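Local coordinates for protein putative esterase (Bacteroides intestinalis DSM 17393, PDB 5VOL) that is a ferulic acid esterase of carbohydrate esterase family 1, probably splitting ester-linked ferulate from arabinoxylan, at residues T16-S19 and S24-A27; V85-G90 and T114-Y119; L95-Y100 and P104-E109; T110-E115 and T146-R151; V174-D177 and K182-I185. All coordinates share one frame; numbering follows the deposited sequence.

Interaction 1: T16-S19 and S24-A27; sequences TLFS and SKRA
T16 and K25 meet on one face of a beta hairpin formed by strands 11-19 and 24-32, K25 reaching toward T16; together with S24, on the other face, they bury more surface here than the rest. The hairpin lies at one margin of the central sheet of an alpha/beta-hydrolase fold. T16, F18, K25 and A27 occupy one face of the pair, and L17, S19, S24 and R26 the other. T16 has its hydroxyl between the backbone N and the carbonyl carbon (chi1 72°), which places CG2 beside the backbone N and over A27, 3.9 Å from A27 CA. The K25 chain bends at its third torsion (chi3 49°), so that its methylene carbon CE stands beside the hydroxyl, 4.1 Å from T16 OG1, and the two side chains cross obliquely. S24 takes part mainly through its backbone: its O accepts from S19 N at 2.9 Å and its N donates to S19 O at 3.1 Å. The ring of F18 lies beside this end of the hairpin, obliquely, with F18 CE1 3.7 Å from S24 N. In the middle, L17 and R26 form the second hydrogen-bonded pair, both bonds nearly straight. The side chain of R26 turns away from L17 and bonds to N88 O through NH1, while S19 OG is held by E115 of helix 108-123, so the face with S19 and R26 is the inward one. T16 and A27 form a non-hydrogen-bonded pair, and beside them T16 CA makes a CA-H...O contact, standing 3.3 Å from R26 O with an angle of 134° at the hydrogen.

Interaction 2: V85-G90 and T114-Y119; sequences VTPNAG and TEFLPY
F116 points its ring end-on at strand 83-87 and meets two aliphatic residues there, P87 over one face and V85 at the edge. The CB of P87 stands above the ring, offset toward the rim, 3.9 Å from the F116 centroid and 26° off the normal, a CH-pi contact in which the two side chains cross at about a right angle. V85 and F116 approach each other head-on from opposite directions: V85 CG2 lies near the ring plane, 3.6 Å from F116 CZ. Because F116 holds CG anti to its own backbone N (chi1 -172°), the ring projects from helix 108-123 toward the sheet, and CZ, its far end, enters the corner between V85 and P87. The same two strand residues also touch strand 46-50, V85 through Y48 and P87 through L50. This is helix-on-sheet packing of an alpha/beta-hydrolase core, made where the helix has a wider pi-type turn. With an alanine at F116, P87 CB and V85 CG2 would probably be left without the ring they pack on, opening a gap between helix and strand. Since carbon meets carbon throughout, the contact rests on shape and on exclusion of water, and nothing polar fixes the ring's rotation within it.

Interaction 3: L95-Y100 and P104-E109; sequences LEWNGY and PGWKYE
W97 and W106 have their CA atoms 7.6 Å apart, and the chain between them turns back so that Y100 and Y108 approach more closely, to 5.6 Å between CA atoms. The two indoles form an offset stack, the centroids of their five-membered rings 4.0 Å apart and the planes only 6° from parallel. They slide past each other in opposite directions, so each CB sits over the partner's ring: W97 CB is 3.4 Å from the centroid of the W106 five-membered ring, and W106 CB covers the six-membered ring of W97. K182 of helix 182-192 adds a cation-pi contact to W97. One water accepts from W106 NE1 at 2.8 Å and lies close to W97 O and G99 O; another receives only a weak bond from W97 NE1 while donating to G105 O. Further along, G99 O rests over one face of Y108, 3.6 Å from Y108 CG, and Y100 lies beside Y108 with the rings steeply inclined. Their hydroxyls bond elsewhere, Y100 to H51 O and Y108 to N88 O. A leucine in place of W97 would probably leave W106 without its stacking partner and K182 without its cation-pi contact. The two segments belong to the beta-alpha-beta crossover from strand 83-87 through helix 108-123 to strand 133-138, and Y100 packs on M140, within a GxSxG sequence consistent with the nucleophile elbow of an alpha/beta hydrolase.

Interaction 4: T110-E115 and T146-R151; sequences TFFYTE and TNYGQR
Y148 presses the CE2 edge of its ring against the face of F112, 3.7 Å above the plane and over its centre, while its own face receives the edge of Y113. The three rings form an aromatic cluster between helices 108-123 and 140-151 of the alpha/beta-hydrolase fold. Both pairs are edge-to-face, though tilted rather than perpendicular: the F112 and Y148 planes make 56° at a centroid distance of 5.0 Å, the Y113 and Y148 planes 57° at 5.1 Å. F112 and Y113 are neighbours on one helix turn and differ in the first torsion, CG of F112 being anti to the backbone N and CG of Y113 anti to the carbonyl carbon, so their rings reach Y148 from different sides. The Y148 hydroxyl continues past F112 CB to bond with Y100 O, which fixes the far end of the ring. R151, on the same helix as Y148, makes a salt bridge with E109 through NH1. Y113 also stacks on H152. The hydroxyl of Y113 is buried over the CG-CD2 rim of the Y148 ring with no polar partner in the model, its oxygen 3.1 Å from Y148 CD2 and 3.2 Å from Y148 CG.

Interaction 5: V174-D177 and K182-I185; sequences VPAD and KIAI
A176 sets its methyl against the first turn of helix 182-192, with CB only 3.5 Å from A184 CA, tighter than ordinary van der Waals contact. The return contact is made by A184 CB, which lies 3.6 Å from A176 O and 3.8 Å from A176 CB, so the two small residues fit side against side with their CA atoms 4.6 Å apart. I183 flanks this pair through its branch methyl: CG2 touches A176 CB at 3.9 Å and lies near P175 O. Its other branch, CG1, is anti to the backbone N (chi1 -171°) and runs toward V174, meeting V174 CG1 at 4.0 Å while the two side chains cross at about a right angle. All of these meetings are between carbons or between a methyl and a carbonyl oxygen. The contact thus lays a late part of the loop after strand 158-162 back on the start of the helix that follows it, a local reversal in which four residues separate the two segments, at the periphery of the alpha/beta-hydrolase domain, its centre about 22 Å from the centre of the chain. The helix start is fixed by a hydrogen bond between A184 N and S181 OG, and one turn further on I183 O is bonded to T187 OG1. V174 also packs on M53 and I93, and on the far side of the helix I185 touches W97 and P104.

Helix 108-123 ties the middle of the set together: interactions 2, 3 and 4 all use it, with centres 10 to 13 Å apart, and interactions 2 and 4 share T114 and E115. Interaction 1 comes first along the chain and its centre lies about 9 Å from that of interaction 2, since strands 24-32 and 83-87 are neighbours in the central sheet. Interaction 3 falls within the span between the segments of interaction 2, and interaction 4 packs helix 108-123 against helix 140-151. Interaction 5 comes last; its centre is about 13 Å from that of interaction 3, which it touches, but more than 20 Å from the others. The chain is thus linked continuously from the sheet margin to the outlying helix 182-192.

Interaction 1: T16-S19 and S24-A27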
# COMPACT_ATOMS: atom_id res chain seq x y z
N THR C 16 25.05 23.03 15.81
CA THR C 16 25.74 23.76 14.76
C THR C 16 27.22 23.41 14.72
O THR C 16 27.83 23.12 15.74
CB THR C 16 25.62 25.30 14.93
OG1 THR C 16 26.42 25.72 16.04
CG2 THR C 16 24.19 25.71 15.17
N LEU C 17 27.77 23.42 13.51
CA LEU C 17 29.20 23.27 13.28
C LEU C 17 29.72 24.54 12.62
O LEU C 17 29.12 25.04 11.67
CB LEU C 17 29.46 22.06 12.39
CG LEU C 17 30.89 21.90 11.91
CD1 LEU C 17 31.83 21.68 13.09
CD2 LEU C 17 30.99 20.77 10.91
N PHE C 18 30.83 25.09 13.10
CA PHE C 18 31.39 26.25 12.40
C PHE C 18 32.26 25.81 11.23
O PHE C 18 33.19 25.04 11.40
CB PHE C 18 32.20 27.15 13.32
CG PHE C 18 32.79 28.33 12.60
CD1 PHE C 18 32.00 29.43 12.31
CD2 PHE C 18 34.11 28.32 12.16
CE1 PHE C 18 32.52 30.53 11.63
CE2 PHE C 18 34.63 29.41 11.48
CZ PHE C 18 33.83 30.52 11.21
N SER C 19 31.96 26.31 10.04
CA SER C 19 32.73 25.96 8.85
C SER C 19 33.75 27.04 8.50
O SER C 19 33.39 28.20 8.27
CB SER C 19 31.79 25.75 7.66
OG SER C 19 32.52 25.65 6.44
N SER C 24 31.08 30.28 8.20
CA SER C 24 29.68 30.33 8.57
C SER C 24 29.34 29.22 9.57
O SER C 24 29.81 28.10 9.43
CB SER C 24 28.81 30.22 7.31
OG SER C 24 27.42 30.21 7.60
N LYS C 25 28.56 29.56 10.59
CA LYS C 25 27.94 28.55 11.44
C LYS C 25 26.94 27.78 10.59
O LYS C 25 26.08 28.36 9.93
CB LYS C 25 27.23 29.20 12.64
CG LYS C 25 28.15 29.57 13.79
CD LYS C 25 27.42 30.38 14.85
CE LYS C 25 26.10 29.72 15.24
NZ LYS C 25 25.32 30.57 16.20
N ARG C 26 27.07 26.46 10.56
CA ARG C 26 26.14 25.64 9.81
C ARG C 26 25.32 24.79 10.77
O ARG C 26 25.86 23.92 11.47
CB ARG C 26 26.88 24.77 8.80
CG ARG C 26 27.37 25.51 7.56
CD ARG C 26 26.22 25.88 6.64
NE ARG C 26 25.74 27.25 6.84
CZ ARG C 26 24.71 27.79 6.20
NH1 ARG C 26 24.01 27.06 5.33
NH2 ARG C 26 24.37 29.05 6.43
N ALA C 27 24.03 25.07 10.84
CA ALA C 27 23.14 24.28 11.68
C ALA C 27 22.88 22.92 11.02
O ALA C 27 22.97 22.77 9.80
CB ALA C 27 21.83 25.01 11.93

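Interaction 2: V85-G90 and T114-Y119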
# COMPACT_ATOMS: atom_id res chain seq x y z
N VAL C 85 20.88 12.53 9.17
CA VAL C 85 21.29 13.92 9.39
C VAL C 85 20.98 14.82 8.21
O VAL C 85 21.14 14.44 7.05
CB VAL C 85 22.80 14.00 9.71
CG1 VAL C 85 23.59 13.48 8.55
CG2 VAL C 85 23.23 15.44 10.06
N THR C 86 20.51 16.03 8.54
CA THR C 86 20.16 17.04 7.56
C THR C 86 20.95 18.31 7.88
O THR C 86 20.73 18.92 8.92
CB THR C 86 18.65 17.35 7.59
OG1 THR C 86 17.90 16.14 7.35
CG2 THR C 86 18.29 18.42 6.53
N PRO C 87 21.91 18.68 7.01
CA PRO C 87 22.64 19.94 7.24
C PRO C 87 21.85 21.13 6.70
O PRO C 87 21.03 20.94 5.80
CB PRO C 87 23.93 19.74 6.45
CG PRO C 87 23.53 18.84 5.28
CD PRO C 87 22.37 17.98 5.80
N ASN C 88 22.08 22.35 7.21
CA ASN C 88 21.43 23.51 6.61
C ASN C 88 22.12 23.87 5.31
O ASN C 88 23.32 24.17 5.30
CB ASN C 88 21.42 24.72 7.55
CG ASN C 88 20.58 25.88 7.00
OD1 ASN C 88 19.65 25.67 6.22
ND2 ASN C 88 20.91 27.11 7.40
N ALA C 89 21.36 23.85 4.22
CA ALA C 89 21.88 24.24 2.92
C ALA C 89 20.94 25.23 2.26
O ALA C 89 20.90 25.35 1.04
CB ALA C 89 22.05 23.01 2.03
N GLY C 90 20.14 25.93 3.07
CA GLY C 90 19.12 26.79 2.50
C GLY C 90 18.72 28.01 3.31
O GLY C 90 19.54 28.62 3.99
N THR C 114 34.83 17.72 3.68
CA THR C 114 36.09 17.85 4.43
C THR C 114 35.84 18.31 5.85
O THR C 114 36.72 18.19 6.70
CB THR C 114 37.09 18.83 3.77
OG1 THR C 114 36.58 20.16 3.85
CG2 THR C 114 37.33 18.47 2.30
N GLU C 115 34.65 18.85 6.13
CA GLU C 115 34.33 19.33 7.48
C GLU C 115 33.11 18.64 8.09
O GLU C 115 33.17 18.10 9.20
CB GLU C 115 34.10 20.84 7.46
CG GLU C 115 35.32 21.70 7.14
CD GLU C 115 35.01 23.19 7.19
OE1 GLU C 115 33.98 23.61 6.62
OE2 GLU C 115 35.79 23.94 7.81
N PHE C 116 31.98 18.67 7.38
CA PHE C 116 30.73 18.18 7.95
C PHE C 116 30.75 16.67 8.16
O PHE C 116 30.53 16.19 9.26
CB PHE C 116 29.54 18.57 7.07
CG PHE C 116 28.19 18.26 7.69
CD1 PHE C 116 27.78 18.92 8.83
CD2 PHE C 116 27.35 17.31 7.13
CE1 PHE C 116 26.54 18.66 9.40
CE2 PHE C 116 26.10 17.03 7.70
CZ PHE C 116 25.70 17.70 8.83
N LEU C 117 31.03 15.92 7.09
CA LEU C 117 30.96 14.46 7.16
C LEU C 117 31.92 13.87 8.21
O LEU C 117 31.51 13.05 9.03
CB LEU C 117 31.23 13.86 5.78
CG LEU C 117 31.00 12.36 5.60
CD1 LEU C 117 30.49 12.07 4.21
CD2 LEU C 117 32.29 11.59 5.87
N PRO C 118 33.20 14.30 8.23
CA PRO C 118 34.09 13.76 9.27
C PRO C 118 33.63 14.09 10.69
O PRO C 118 33.72 13.23 11.57
CB PRO C 118 35.44 14.42 8.96
CG PRO C 118 35.39 14.67 7.50
CD PRO C 118 33.96 15.04 7.20
N TYR C 119 33.14 15.30 10.91
CA TYR C 119 32.69 15.71 12.23
C TYR C 119 31.47 14.91 12.69
O TYR C 119 31.41 14.47 13.84
CB TYR C 119 32.36 17.21 12.23
CG TYR C 119 31.45 17.68 13.35
CD1 TYR C 119 30.09 17.74 13.16
CD2 TYR C 119 31.96 18.11 14.57
CE1 TYR C 119 29.25 18.19 14.15
CE2 TYR C 119 31.11 18.57 15.59
CZ TYR C 119 29.75 18.60 15.36
OH TYR C 119 28.85 19.04 16.31

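Interaction 3: L95-Y100 and P104-E109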
# COMPACT_ATOMS: atom_id res chain seq x y z
N LEU C 95 18.26 36.00 0.40
CA LEU C 95 19.16 36.40 1.48
C LEU C 95 20.26 35.39 1.73
O LEU C 95 21.39 35.77 2.04
CB LEU C 95 18.38 36.60 2.79
CG LEU C 95 17.16 37.52 2.85
CD1 LEU C 95 16.68 37.65 4.28
CD2 LEU C 95 17.48 38.86 2.27
N GLU C 96 19.92 34.11 1.60
CA GLU C 96 20.79 33.01 2.03
C GLU C 96 21.25 32.12 0.88
O GLU C 96 20.53 31.92 -0.10
CB GLU C 96 20.07 32.13 3.07
CG GLU C 96 19.51 32.89 4.26
CD GLU C 96 20.60 33.59 5.07
OE1 GLU C 96 21.77 33.17 5.00
OE2 GLU C 96 20.28 34.56 5.78
N TRP C 97 22.44 31.56 1.01
CA TRP C 97 22.93 30.60 0.04
C TRP C 97 22.13 29.30 0.04
O TRP C 97 22.02 28.64 1.07
CB TRP C 97 24.38 30.28 0.32
CG TRP C 97 25.35 31.37 -0.03
CD1 TRP C 97 25.96 32.24 0.83
CD2 TRP C 97 25.84 31.69 -1.33
NE1 TRP C 97 26.79 33.08 0.14
CE2 TRP C 97 26.75 32.76 -1.19
CE3 TRP C 97 25.61 31.17 -2.61
CZ2 TRP C 97 27.42 33.32 -2.27
CZ3 TRP C 97 26.27 31.73 -3.68
CH2 TRP C 97 27.17 32.79 -3.51
N ASN C 98 21.58 28.95 -1.12
CA ASN C 98 20.93 27.65 -1.33
C ASN C 98 21.77 26.77 -2.23
O ASN C 98 22.29 27.23 -3.24
CB ASN C 98 19.54 27.84 -1.95
CG ASN C 98 18.48 28.20 -0.93
OD1 ASN C 98 17.59 27.39 -0.64
ND2 ASN C 98 18.57 29.40 -0.37
N GLY C 99 21.93 25.49 -1.89
CA GLY C 99 22.61 24.60 -2.81
C GLY C 99 23.66 23.70 -2.19
O GLY C 99 24.10 23.95 -1.07
N TYR C 100 24.07 22.67 -2.93
CA TYR C 100 24.90 21.59 -2.39
C TYR C 100 26.27 21.48 -3.06
O TYR C 100 27.15 20.79 -2.55
CB TYR C 100 24.14 20.24 -2.50
CG TYR C 100 22.94 20.22 -1.59
CD1 TYR C 100 23.11 20.07 -0.22
CD2 TYR C 100 21.66 20.44 -2.08
CE1 TYR C 100 22.03 20.12 0.64
CE2 TYR C 100 20.57 20.48 -1.23
CZ TYR C 100 20.77 20.31 0.14
OH TYR C 100 19.72 20.35 1.03
N PRO C 104 30.97 29.86 -6.52
CA PRO C 104 31.88 30.99 -6.23
C PRO C 104 31.48 31.74 -4.96
O PRO C 104 30.39 32.30 -4.90
CB PRO C 104 31.72 31.89 -7.47
CG PRO C 104 30.44 31.48 -8.08
CD PRO C 104 30.31 30.00 -7.82
N GLY C 105 32.34 31.71 -3.94
CA GLY C 105 32.03 32.33 -2.66
C GLY C 105 31.33 31.45 -1.62
O GLY C 105 31.04 31.90 -0.51
N TRP C 106 31.08 30.19 -1.97
CA TRP C 106 30.30 29.30 -1.12
C TRP C 106 30.56 27.85 -1.54
O TRP C 106 29.83 27.27 -2.35
CB TRP C 106 28.81 29.65 -1.22
CG TRP C 106 27.92 29.01 -0.17
CD1 TRP C 106 27.06 27.96 -0.35
CD2 TRP C 106 27.82 29.40 1.20
NE1 TRP C 106 26.42 27.68 0.84
CE2 TRP C 106 26.87 28.54 1.80
CE3 TRP C 106 28.43 30.38 1.98
CZ2 TRP C 106 26.52 28.64 3.14
CZ3 TRP C 106 28.09 30.49 3.31
CH2 TRP C 106 27.15 29.62 3.88
N LYS C 107 31.63 27.27 -1.01
CA LYS C 107 32.09 25.97 -1.44
C LYS C 107 31.42 24.92 -0.54
O LYS C 107 32.06 24.33 0.33
CB LYS C 107 33.62 25.90 -1.37
CG LYS C 107 34.31 27.04 -2.12
CD LYS C 107 35.73 26.69 -2.55
CE LYS C 107 36.55 26.23 -1.39
NZ LYS C 107 37.73 25.41 -1.81
N TYR C 108 30.12 24.71 -0.74
CA TYR C 108 29.35 23.89 0.18
C TYR C 108 29.78 22.44 0.13
O TYR C 108 29.85 21.76 1.15
CB TYR C 108 27.84 24.02 -0.10
CG TYR C 108 26.99 23.47 1.03
CD1 TYR C 108 26.62 24.28 2.09
CD2 TYR C 108 26.60 22.13 1.05
CE1 TYR C 108 25.85 23.78 3.13
CE2 TYR C 108 25.84 21.63 2.09
CZ TYR C 108 25.46 22.45 3.12
OH TYR C 108 24.71 21.95 4.15
N GLU C 109 30.10 21.95 -1.06
CA GLU C 109 30.49 20.55 -1.18
C GLU C 109 31.80 20.30 -0.44
O GLU C 109 31.98 19.26 0.23
CB GLU C 109 30.61 20.15 -2.66
CG GLU C 109 30.79 18.65 -2.90
CD GLU C 109 30.55 18.26 -4.35
OE1 GLU C 109 29.70 18.91 -4.99
OE2 GLU C 109 31.21 17.32 -4.86
O HOH W 1 24.07 26.13 0.93
O HOH W 2 29.90 33.99 0.88

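Interaction 4: T110-E115 and T146-R151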
# COMPACT_ATOMS: atom_id res chain seq x y z
N THR C 110 32.72 21.25 -0.53
CA THR C 110 33.99 21.11 0.16
C THR C 110 33.74 21.11 1.66
O THR C 110 34.37 20.36 2.40
CB THR C 110 34.99 22.25 -0.23
OG1 THR C 110 35.31 22.15 -1.62
CG2 THR C 110 36.26 22.14 0.59
N PHE C 111 32.80 21.95 2.10
CA PHE C 111 32.39 21.94 3.50
C PHE C 111 31.81 20.56 3.87
O PHE C 111 32.11 20.00 4.93
CB PHE C 111 31.35 23.03 3.77
CG PHE C 111 30.38 22.69 4.89
CD1 PHE C 111 30.79 22.69 6.21
CD2 PHE C 111 29.06 22.35 4.60
CE1 PHE C 111 29.91 22.37 7.22
CE2 PHE C 111 28.17 22.05 5.60
CZ PHE C 111 28.59 22.04 6.92
N PHE C 112 30.96 20.03 3.00
CA PHE C 112 30.27 18.76 3.28
C PHE C 112 31.28 17.63 3.50
O PHE C 112 31.24 16.92 4.51
CB PHE C 112 29.31 18.41 2.15
CG PHE C 112 28.50 17.17 2.42
CD1 PHE C 112 28.99 15.92 2.08
CD2 PHE C 112 27.26 17.26 3.04
CE1 PHE C 112 28.24 14.76 2.34
CE2 PHE C 112 26.50 16.11 3.31
CZ PHE C 112 27.00 14.86 2.96
N TYR C 113 32.19 17.47 2.55
CA TYR C 113 33.13 16.34 2.56
C TYR C 113 34.38 16.49 3.42
O TYR C 113 34.93 15.47 3.85
CB TYR C 113 33.57 16.03 1.14
CG TYR C 113 32.44 15.38 0.40
CD1 TYR C 113 32.11 14.04 0.63
CD2 TYR C 113 31.66 16.11 -0.48
CE1 TYR C 113 31.05 13.45 -0.01
CE2 TYR C 113 30.59 15.52 -1.12
CZ TYR C 113 30.29 14.19 -0.89
OH TYR C 113 29.23 13.62 -1.54
N THR C 114 34.83 17.72 3.68
CA THR C 114 36.09 17.85 4.43
C THR C 114 35.84 18.31 5.85
O THR C 114 36.72 18.19 6.70
CB THR C 114 37.09 18.83 3.77
OG1 THR C 114 36.58 20.16 3.85
CG2 THR C 114 37.33 18.47 2.30
N GLU C 115 34.65 18.85 6.13
CA GLU C 115 34.33 19.33 7.48
C GLU C 115 33.11 18.64 8.09
O GLU C 115 33.17 18.10 9.20
CB GLU C 115 34.10 20.84 7.46
CG GLU C 115 35.32 21.70 7.14
CD GLU C 115 35.01 23.19 7.19
OE1 GLU C 115 33.98 23.61 6.62
OE2 GLU C 115 35.79 23.94 7.81
N THR C 146 21.70 12.96 -5.77
CA THR C 146 22.00 12.23 -6.98
C THR C 146 23.40 12.56 -7.51
O THR C 146 24.18 11.66 -7.82
CB THR C 146 20.94 12.51 -8.05
OG1 THR C 146 19.66 12.03 -7.60
CG2 THR C 146 21.28 11.82 -9.35
N ASN C 147 23.74 13.85 -7.61
CA ASN C 147 25.03 14.23 -8.17
C ASN C 147 26.18 13.89 -7.22
O ASN C 147 27.27 13.54 -7.67
CB ASN C 147 25.06 15.73 -8.55
CG ASN C 147 26.23 16.08 -9.47
OD1 ASN C 147 26.97 17.02 -9.20
ND2 ASN C 147 26.41 15.32 -10.56
N TYR C 148 25.94 13.94 -5.91
CA TYR C 148 26.93 13.47 -4.95
C TYR C 148 27.21 11.98 -5.18
O TYR C 148 28.37 11.52 -5.13
CB TYR C 148 26.45 13.66 -3.51
CG TYR C 148 26.68 15.02 -2.88
CD1 TYR C 148 27.05 16.13 -3.63
CD2 TYR C 148 26.52 15.19 -1.50
CE1 TYR C 148 27.25 17.39 -3.02
CE2 TYR C 148 26.72 16.42 -0.89
CZ TYR C 148 27.09 17.52 -1.64
OH TYR C 148 27.26 18.72 -0.99
N GLY C 149 26.14 11.22 -5.40
CA GLY C 149 26.29 9.79 -5.63
C GLY C 149 27.00 9.53 -6.94
O GLY C 149 27.76 8.58 -7.07
N GLN C 150 26.77 10.41 -7.91
CA GLN C 150 27.38 10.28 -9.22
C GLN C 150 28.89 10.58 -9.17
O GLN C 150 29.70 9.85 -9.75
CB GLN C 150 26.68 11.21 -10.21
CG GLN C 150 25.28 10.76 -10.65
CD GLN C 150 24.63 11.75 -11.60
OE1 GLN C 150 24.83 12.96 -11.48
NE2 GLN C 150 23.85 11.25 -12.56
N ARG C 151 29.27 11.64 -8.46
CA ARG C 151 30.67 12.05 -8.45
C ARG C 151 31.44 11.50 -7.24
O ARG C 151 32.66 11.56 -7.20
CB ARG C 151 30.78 13.59 -8.51
CG ARG C 151 30.52 14.17 -9.91
CD ARG C 151 30.69 15.70 -10.02
NE ARG C 151 29.69 16.42 -9.24
CZ ARG C 151 29.91 16.89 -8.02
NH1 ARG C 151 31.11 16.75 -7.47
NH2 ARG C 151 28.95 17.53 -7.36

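Interaction 5: V174-D177 and K182-I185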
# COMPACT_ATOMS: atom_id res chain seq x y z
N VAL C 174 12.78 29.36 -11.13
CA VAL C 174 12.80 30.69 -10.52
C VAL C 174 13.66 31.65 -11.35
O VAL C 174 14.82 31.35 -11.64
CB VAL C 174 13.33 30.65 -9.06
CG1 VAL C 174 13.42 32.06 -8.49
CG2 VAL C 174 12.44 29.78 -8.19
N PRO C 175 13.08 32.80 -11.74
CA PRO C 175 13.79 33.83 -12.50
C PRO C 175 15.11 34.26 -11.83
O PRO C 175 15.13 34.54 -10.63
CB PRO C 175 12.79 35.00 -12.54
CG PRO C 175 11.71 34.67 -11.54
CD PRO C 175 11.68 33.17 -11.49
N ALA C 176 16.19 34.28 -12.60
CA ALA C 176 17.51 34.59 -12.07
C ALA C 176 18.33 35.38 -13.07
O ALA C 176 19.37 34.90 -13.53
CB ALA C 176 18.23 33.31 -11.67
N ASP C 177 17.88 36.58 -13.41
CA ASP C 177 18.54 37.40 -14.42
C ASP C 177 19.75 38.18 -13.87
O ASP C 177 20.61 38.60 -14.65
CB ASP C 177 17.53 38.37 -15.05
CG ASP C 177 16.59 37.69 -16.02
OD1 ASP C 177 17.05 36.78 -16.74
OD2 ASP C 177 15.40 38.08 -16.08
N LYS C 182 22.56 35.18 -5.62
CA LYS C 182 22.78 33.80 -5.18
C LYS C 182 21.87 32.83 -5.94
O LYS C 182 22.28 31.72 -6.23
CB LYS C 182 22.55 33.69 -3.67
CG LYS C 182 23.56 34.50 -2.84
CD LYS C 182 23.17 34.50 -1.38
CE LYS C 182 24.06 35.46 -0.57
NZ LYS C 182 23.80 36.88 -0.95
N ILE C 183 20.67 33.27 -6.31
CA ILE C 183 19.75 32.37 -7.02
C ILE C 183 20.27 32.09 -8.44
O ILE C 183 20.25 30.94 -8.89
CB ILE C 183 18.30 32.93 -7.07
CG1 ILE C 183 17.32 31.88 -7.62
CG2 ILE C 183 18.21 34.22 -7.90
CD1 ILE C 183 17.36 30.55 -6.88
N ALA C 184 20.81 33.11 -9.10
CA ALA C 184 21.45 32.93 -10.40
C ALA C 184 22.66 32.03 -10.32
O ALA C 184 22.93 31.25 -11.23
CB ALA C 184 21.88 34.29 -11.00
N ILE C 185 23.42 32.15 -9.23
CA ILE C 185 24.61 31.34 -9.07
C ILE C 185 24.19 29.86 -8.89
O ILE C 185 24.79 28.95 -9.48
CB ILE C 185 25.44 31.82 -7.87
CG1 ILE C 185 25.94 33.26 -8.14
CG2 ILE C 185 26.60 30.91 -7.63
CD1 ILE C 185 26.70 33.92 -6.98